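Local coordinates for protein alpha-amylase (Eisenia fetida, PDB 6M4K) that probably hydrolyses internal alpha-1,4-glucosidic linkages of starch-like polysaccharides, as a cold-active, calcium-containing alpha-amylase of glycoside hydrolase family 13, at residues M324-T329 against R389-M394; D451-D456 against G488-I493. All coordinates share one frame; numbering follows the deposited sequence.

Contact 1: M324-T329 against R389-M394; sequences MYKIAT and REMYNM. With SO4 (sulfate ion), chain F.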
loop_
_atom_site.group_PDB
_atom_site.type_symbol
_atom_site.label_atom_id
_atom_site.label_comp_id
_atom_site.label_asym_id
_atom_site.label_seq_id
_atom_site.Cartn_x
_atom_site.Cartn_y
_atom_site.Cartn_z
ATOM N N MET A 324 5.886 -2.366 17.437
ATOM C CA MET A 324 6.171 -1.049 16.877
ATOM C C MET A 324 5.350 -0.793 15.619
ATOM O O MET A 324 4.911 0.335 15.378
ATOM C CB MET A 324 7.653 -0.953 16.548
ATOM C CG MET A 324 8.540 -0.858 17.782
ATOM S SD MET A 324 10.252 -0.487 17.354
ATOM C CE MET A 324 10.725 -2.018 16.599
ATOM N N TYR A 325 5.159 -1.821 14.798
ATOM C CA TYR A 325 4.357 -1.683 13.584
ATOM C C TYR A 325 2.932 -1.260 13.900
ATOM O O TYR A 325 2.350 -0.427 13.191
ATOM C CB TYR A 325 4.343 -3.036 12.899
ATOM C CG TYR A 325 3.746 -3.122 11.517
ATOM C CD1 TYR A 325 4.327 -2.476 10.431
ATOM C CD2 TYR A 325 2.653 -3.936 11.276
ATOM C CE1 TYR A 325 3.804 -2.613 9.146
ATOM C CE2 TYR A 325 2.129 -4.077 10.002
ATOM C CZ TYR A 325 2.702 -3.408 8.949
ATOM O OH TYR A 325 2.175 -3.600 7.696
ATOM N N LYS A 326 2.348 -1.817 14.955
ATOM C CA LYS A 326 1.001 -1.421 15.338
ATOM C C LYS A 326 0.968 0.016 15.837
ATOM O O LYS A 326 -0.011 0.733 15.604
ATOM C CB LYS A 326 0.451 -2.367 16.403
ATOM C CG LYS A 326 0.083 -3.734 15.861
ATOM C CD LYS A 326 -0.451 -4.624 16.966
ATOM C CE LYS A 326 0.671 -5.176 17.810
ATOM N NZ LYS A 326 0.140 -6.119 18.841
ATOM N N ILE A 327 2.010 0.449 16.553
ATOM C CA ILE A 327 2.065 1.840 17.000
ATOM C C ILE A 327 2.096 2.783 15.801
ATOM O O ILE A 327 1.342 3.760 15.733
ATOM C CB ILE A 327 3.274 2.063 17.925
ATOM C CG1 ILE A 327 3.081 1.296 19.232
ATOM C CG2 ILE A 327 3.456 3.552 18.197
ATOM C CD1 ILE A 327 4.335 1.264 20.101
ATOM N N ALA A 328 2.989 2.511 14.851
ATOM C CA ALA A 328 3.106 3.365 13.672
ATOM C C ALA A 328 1.813 3.374 12.866
ATOM O O ALA A 328 1.388 4.429 12.380
ATOM C CB ALA A 328 4.265 2.879 12.803
ATOM N N THR A 329 1.189 2.205 12.691
ATOM C CA THR A 329 -0.052 2.127 11.924
ATOM C C THR A 329 -1.181 2.848 12.647
ATOM O O THR A 329 -1.983 3.548 12.014
ATOM C CB THR A 329 -0.416 0.663 11.642
ATOM O OG1 THR A 329 0.646 0.023 10.921
ATOM C CG2 THR A 329 -1.697 0.586 10.814
ATOM N N ARG A 389 -6.951 -6.857 15.269
ATOM C CA ARG A 389 -7.885 -5.960 15.944
ATOM C C ARG A 389 -7.318 -4.551 16.062
ATOM O O ARG A 389 -8.047 -3.562 15.908
ATOM C CB ARG A 389 -8.254 -6.504 17.333
ATOM C CG ARG A 389 -9.266 -5.636 18.097
ATOM C CD ARG A 389 -9.414 -6.099 19.552
ATOM N NE ARG A 389 -8.157 -5.850 20.243
ATOM C CZ ARG A 389 -7.245 -6.771 20.521
ATOM N NH1 ARG A 389 -7.453 -8.052 20.228
ATOM N NH2 ARG A 389 -6.112 -6.391 21.103
ATOM N N GLU A 390 -6.020 -4.432 16.365
ATOM C CA GLU A 390 -5.420 -3.113 16.505
ATOM C C GLU A 390 -5.520 -2.327 15.206
ATOM O O GLU A 390 -5.675 -1.098 15.232
ATOM C CB GLU A 390 -3.965 -3.243 16.955
ATOM C CG GLU A 390 -3.780 -3.966 18.305
ATOM C CD GLU A 390 -3.588 -5.477 18.191
ATOM O OE1 GLU A 390 -3.982 -6.097 17.179
ATOM O OE2 GLU A 390 -3.014 -6.064 19.138
ATOM N N MET A 391 -5.473 -3.021 14.069
ATOM C CA MET A 391 -5.619 -2.365 12.774
ATOM C C MET A 391 -7.077 -2.056 12.466
ATOM O O MET A 391 -7.428 -0.911 12.191
ATOM C CB MET A 391 -5.043 -3.238 11.662
ATOM C CG MET A 391 -3.595 -2.975 11.366
ATOM S SD MET A 391 -2.553 -3.206 12.820
ATOM C CE MET A 391 -0.929 -3.222 12.067
ATOM N N TYR A 392 -7.944 -3.068 12.489
ATOM C CA TYR A 392 -9.308 -2.795 12.045
ATOM C C TYR A 392 -10.058 -1.881 13.001
ATOM O O TYR A 392 -10.904 -1.099 12.557
ATOM C CB TYR A 392 -10.084 -4.057 11.655
ATOM C CG TYR A 392 -10.451 -5.031 12.761
ATOM C CD1 TYR A 392 -11.404 -4.717 13.718
ATOM C CD2 TYR A 392 -9.879 -6.294 12.799
ATOM C CE1 TYR A 392 -11.752 -5.626 14.710
ATOM C CE2 TYR A 392 -10.233 -7.217 13.768
ATOM C CZ TYR A 392 -11.153 -6.873 14.725
ATOM O OH TYR A 392 -11.490 -7.798 15.704
ATOM N N ASN A 393 -9.747 -1.917 14.301
ATOM C CA ASN A 393 -10.394 -0.970 15.201
ATOM C C ASN A 393 -9.854 0.442 15.017
ATOM O O ASN A 393 -10.575 1.414 15.260
ATOM C CB ASN A 393 -10.292 -1.436 16.652
ATOM C CG ASN A 393 -11.449 -2.331 17.045
ATOM O OD1 ASN A 393 -12.317 -2.632 16.222
ATOM N ND2 ASN A 393 -11.478 -2.754 18.307
ATOM N N MET A 394 -8.601 0.579 14.574
ATOM C CA MET A 394 -8.104 1.898 14.219
ATOM C C MET A 394 -8.607 2.354 12.855
ATOM O O MET A 394 -8.679 3.565 12.618
ATOM C CB MET A 394 -6.578 1.973 14.311
ATOM C CG MET A 394 -6.058 2.031 15.751
ATOM S SD MET A 394 -6.779 3.353 16.743
ATOM C CE MET A 394 -6.350 4.799 15.766
HETATM S S SO4 F . 8.640 -5.373 18.383
HETATM O O1 SO4 F . 8.185 -4.159 17.709
HETATM O O2 SO4 F . 9.171 -4.998 19.689
HETATM O O3 SO4 F . 7.496 -6.274 18.544
HETATM O O4 SO4 F . 9.670 -6.035 17.587
#

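Contact 2: D451-D456 against G488-I493; sequences DVISCD and GENPMI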
loop_
_atom_site.group_PDB
_atom_site.type_symbol
_atom_site.label_atom_id
_atom_site.label_comp_id
_atom_site.label_asym_id
_atom_site.label_seq_id
_atom_site.Cartn_x
_atom_site.Cartn_y
_atom_site.Cartn_z
ATOM N N ASP A 451 -11.173 1.225 25.458
ATOM C CA ASP A 451 -9.973 1.284 24.637
ATOM C C ASP A 451 -10.124 0.320 23.467
ATOM O O ASP A 451 -10.092 -0.902 23.646
ATOM C CB ASP A 451 -8.761 0.909 25.478
ATOM C CG ASP A 451 -7.547 0.631 24.632
ATOM O OD1 ASP A 451 -7.365 1.341 23.618
ATOM O OD2 ASP A 451 -6.783 -0.299 24.950
ATOM N N VAL A 452 -10.258 0.863 22.253
ATOM C CA VAL A 452 -10.484 0.011 21.087
ATOM C C VAL A 452 -9.224 -0.691 20.619
ATOM O O VAL A 452 -9.302 -1.570 19.755
ATOM C CB VAL A 452 -11.205 0.740 19.936
ATOM C CG1 VAL A 452 -12.542 1.257 20.405
ATOM C CG2 VAL A 452 -10.335 1.868 19.378
ATOM N N ILE A 453 -8.065 -0.342 21.181
ATOM C CA ILE A 453 -6.862 -1.112 20.883
ATOM C C ILE A 453 -6.952 -2.497 21.513
ATOM O O ILE A 453 -6.595 -3.498 20.888
ATOM C CB ILE A 453 -5.602 -0.356 21.345
ATOM C CG1 ILE A 453 -5.493 1.005 20.647
ATOM C CG2 ILE A 453 -4.342 -1.195 21.102
ATOM C CD1 ILE A 453 -5.343 0.916 19.147
ATOM N N SER A 454 -7.425 -2.569 22.763
ATOM C CA SER A 454 -7.479 -3.822 23.513
ATOM C C SER A 454 -8.867 -4.447 23.574
ATOM O O SER A 454 -8.969 -5.656 23.826
ATOM C CB SER A 454 -6.963 -3.607 24.945
ATOM O OG SER A 454 -7.775 -2.708 25.676
ATOM N N CYS A 455 -9.923 -3.677 23.346
ATOM C CA CYS A 455 -11.294 -4.146 23.483
ATOM C C CYS A 455 -11.969 -4.208 22.119
ATOM O O CYS A 455 -11.507 -3.613 21.141
ATOM C CB CYS A 455 -12.091 -3.224 24.409
ATOM S SG CYS A 455 -11.278 -2.914 26.000
ATOM N N ASP A 456 -13.086 -4.936 22.067
ATOM C CA ASP A 456 -13.785 -5.133 20.803
ATOM C C ASP A 456 -14.669 -3.945 20.456
ATOM O O ASP A 456 -14.806 -3.594 19.276
ATOM C CB ASP A 456 -14.638 -6.397 20.874
ATOM C CG ASP A 456 -13.812 -7.635 21.109
ATOM O OD1 ASP A 456 -12.734 -7.772 20.486
ATOM O OD2 ASP A 456 -14.238 -8.475 21.929
ATOM N N GLY A 488 4.910 -1.040 27.302
ATOM C CA GLY A 488 4.898 -2.448 26.937
ATOM C C GLY A 488 4.167 -2.765 25.645
ATOM O O GLY A 488 4.165 -1.945 24.721
ATOM N N GLU A 489 3.571 -3.957 25.563
ATOM C CA GLU A 489 2.813 -4.346 24.377
ATOM C C GLU A 489 1.539 -3.515 24.282
ATOM O O GLU A 489 0.898 -3.224 25.297
ATOM C CB GLU A 489 2.456 -5.832 24.451
ATOM C CG GLU A 489 1.485 -6.311 23.369
ATOM C CD GLU A 489 1.158 -7.788 23.483
ATOM O OE1 GLU A 489 1.920 -8.520 24.151
ATOM O OE2 GLU A 489 0.137 -8.216 22.905
ATOM N N ASN A 490 1.164 -3.132 23.057
ATOM C CA ASN A 490 0.035 -2.241 22.805
ATOM C C ASN A 490 -0.027 -1.061 23.783
ATOM O O ASN A 490 -1.037 -0.861 24.464
ATOM C CB ASN A 490 -1.288 -2.994 22.759
ATOM C CG ASN A 490 -1.400 -3.909 21.541
ATOM O OD1 ASN A 490 -0.623 -3.802 20.588
ATOM N ND2 ASN A 490 -2.374 -4.812 21.564
ATOM N N PRO A 491 1.048 -0.250 23.864
ATOM C CA PRO A 491 1.134 0.821 24.863
ATOM C C PRO A 491 0.414 2.080 24.394
ATOM O O PRO A 491 0.975 3.179 24.330
ATOM C CB PRO A 491 2.646 1.017 24.986
ATOM C CG PRO A 491 3.121 0.790 23.575
ATOM C CD PRO A 491 2.235 -0.279 22.988
ATOM N N MET A 492 -0.871 1.925 24.093
ATOM C CA MET A 492 -1.682 3.006 23.550
ATOM C C MET A 492 -3.124 2.774 23.952
ATOM O O MET A 492 -3.554 1.627 24.112
ATOM C CB MET A 492 -1.710 2.989 22.023
ATOM C CG MET A 492 -0.392 2.979 21.341
ATOM S SD MET A 492 -0.691 2.947 19.573
ATOM C CE MET A 492 -1.210 1.251 19.328
ATOM N N ILE A 493 -3.869 3.857 24.076
ATOM C CA ILE A 493 -5.300 3.798 24.316
ATOM C C ILE A 493 -5.958 4.674 23.268
ATOM O O ILE A 493 -5.539 5.816 23.067
ATOM C CB ILE A 493 -5.659 4.278 25.734
ATOM C CG1 ILE A 493 -5.180 3.258 26.770
ATOM C CG2 ILE A 493 -7.156 4.532 25.847
ATOM C CD1 ILE A 493 -5.491 3.661 28.199
HETATM O O HOH W 1 -4.210 -0.927 24.677
#

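Contact 1: M324-T329 against R389-M394
Met391 pushes the methyl end of its side chain into a hollow formed by Tyr325, Lys326 and Thr329. In the conformer described here (a second is also deposited), a bend at chi2 (58°) swings the thioether toward helix 322-334. Met391 CE then lies 3.7 Å from CD2 of Tyr325, meeting the ring obliquely, and 3.8 Å from OG1 of Thr329, while CG of Lys326 packs beside it. That hydroxyl is already engaged: Thr329 OG1 donates to Tyr325 O at 2.9 Å, and the same oxygen takes the helical N-H of Thr329 from the opposite face of its carbonyl plane. Thr329 OG1 also sits above the centre of the Tyr325 ring, whose own hydroxyl is hydrogen-bonded to Asp300. The two segments run almost parallel, 4° apart with axes 9.9 Å from each other, as neighbouring outer helices of a TIM barrel; strand 339-344, which lies between them in sequence, supplies Leu342 beneath Met391 and Thr329. Toward the partly exposed side the contact turns polar. Lys326 bends at chi3 (-78°), laying Lys326 CD over one face of the carboxylate, 3.5 Å from Glu390 CD. Beyond it, Lys326 NZ forms a salt bridge with Glu390 OE2 at 3.2 Å, arriving from well above the carboxylate plane. Arg389 NH2 lies on the other face of that carboxylate, a long 3.7 Å from Glu390 OE2, adding charge without directing an N-H there. Both Lys326 NZ and Glu390 OE2 are also hydrogen-bonded to the side-chain amide of Asn490.

Contact 2: D451-D456 against G488-I493
The Asp451 carboxylate has different surroundings on its two faces. Over one lies Ile493, whose CA comes to 3.3 Å from Asp451 OD1 and whose CG2 packs on the same side. The other face belongs to its own loop: Ile453 N donates to Asp451 OD1 at 3.0 Å, closing an Asx turn, and Ser454 OG donates to Asp451 OD2 at 2.7 Å. Asp451 CG stands beside the carbonyl carbon (chi1 166°), which lays the carboxylate over the backbone that follows, where it accepts from these residues. Beyond the OD2 end, a water is 2.7 Å from Asp451 OD2 and equally close to Met492 O, bridging the segments by hydrogen bonds. Asp451 OD1 also accepts from Ala494 N. With an alanine in place of Asp451, the N-H groups of Ile453 and Ala494 would probably be left without their shared acceptor, and the bridging water would lose one anchor. The second flat group, the Asn490 amide, takes Ile453 CG2 over one face, 4.0 Å from Asn490 CG, while its polar ends turn to Glu390 and Lys326. The other branch of Ile453 runs crosswise to Met492, with CD1 near the methyl of the given Met492 conformer. This loop packs against strand 492-496 of the C-terminal all-beta domain, and the disulfide of Cys455 with Cys469 ties down its far end. Gripped by several donors, the buried carboxylate is likely to stay ionised: N-H groups, a hydroxyl and water meet its oxygens, while Ile453 supplies the apolar part by packing on Asn490 and Met492.

In the fold
Both contacts are buried, but contact 1 lies nearer the middle of the chain, its centre about 15 Å from the chain's centre against about 24 Å for contact 2. Contact 1 joins two barrel helices of the catalytic domain by an apolar plug and a direct salt bridge; contact 2 joins a loop and a strand of the C-terminal domain through a carboxylate, water and isoleucine. Their centres are only about 9 Å apart, and they meet across the domain interface. Asn490 is the shared link, Asn393 ND2 probably bonds to Val452 O, and Arg389 NE binds Ile453 O; both barrel helices of contact 1, 322-334 and 389-401, thus border contact 2.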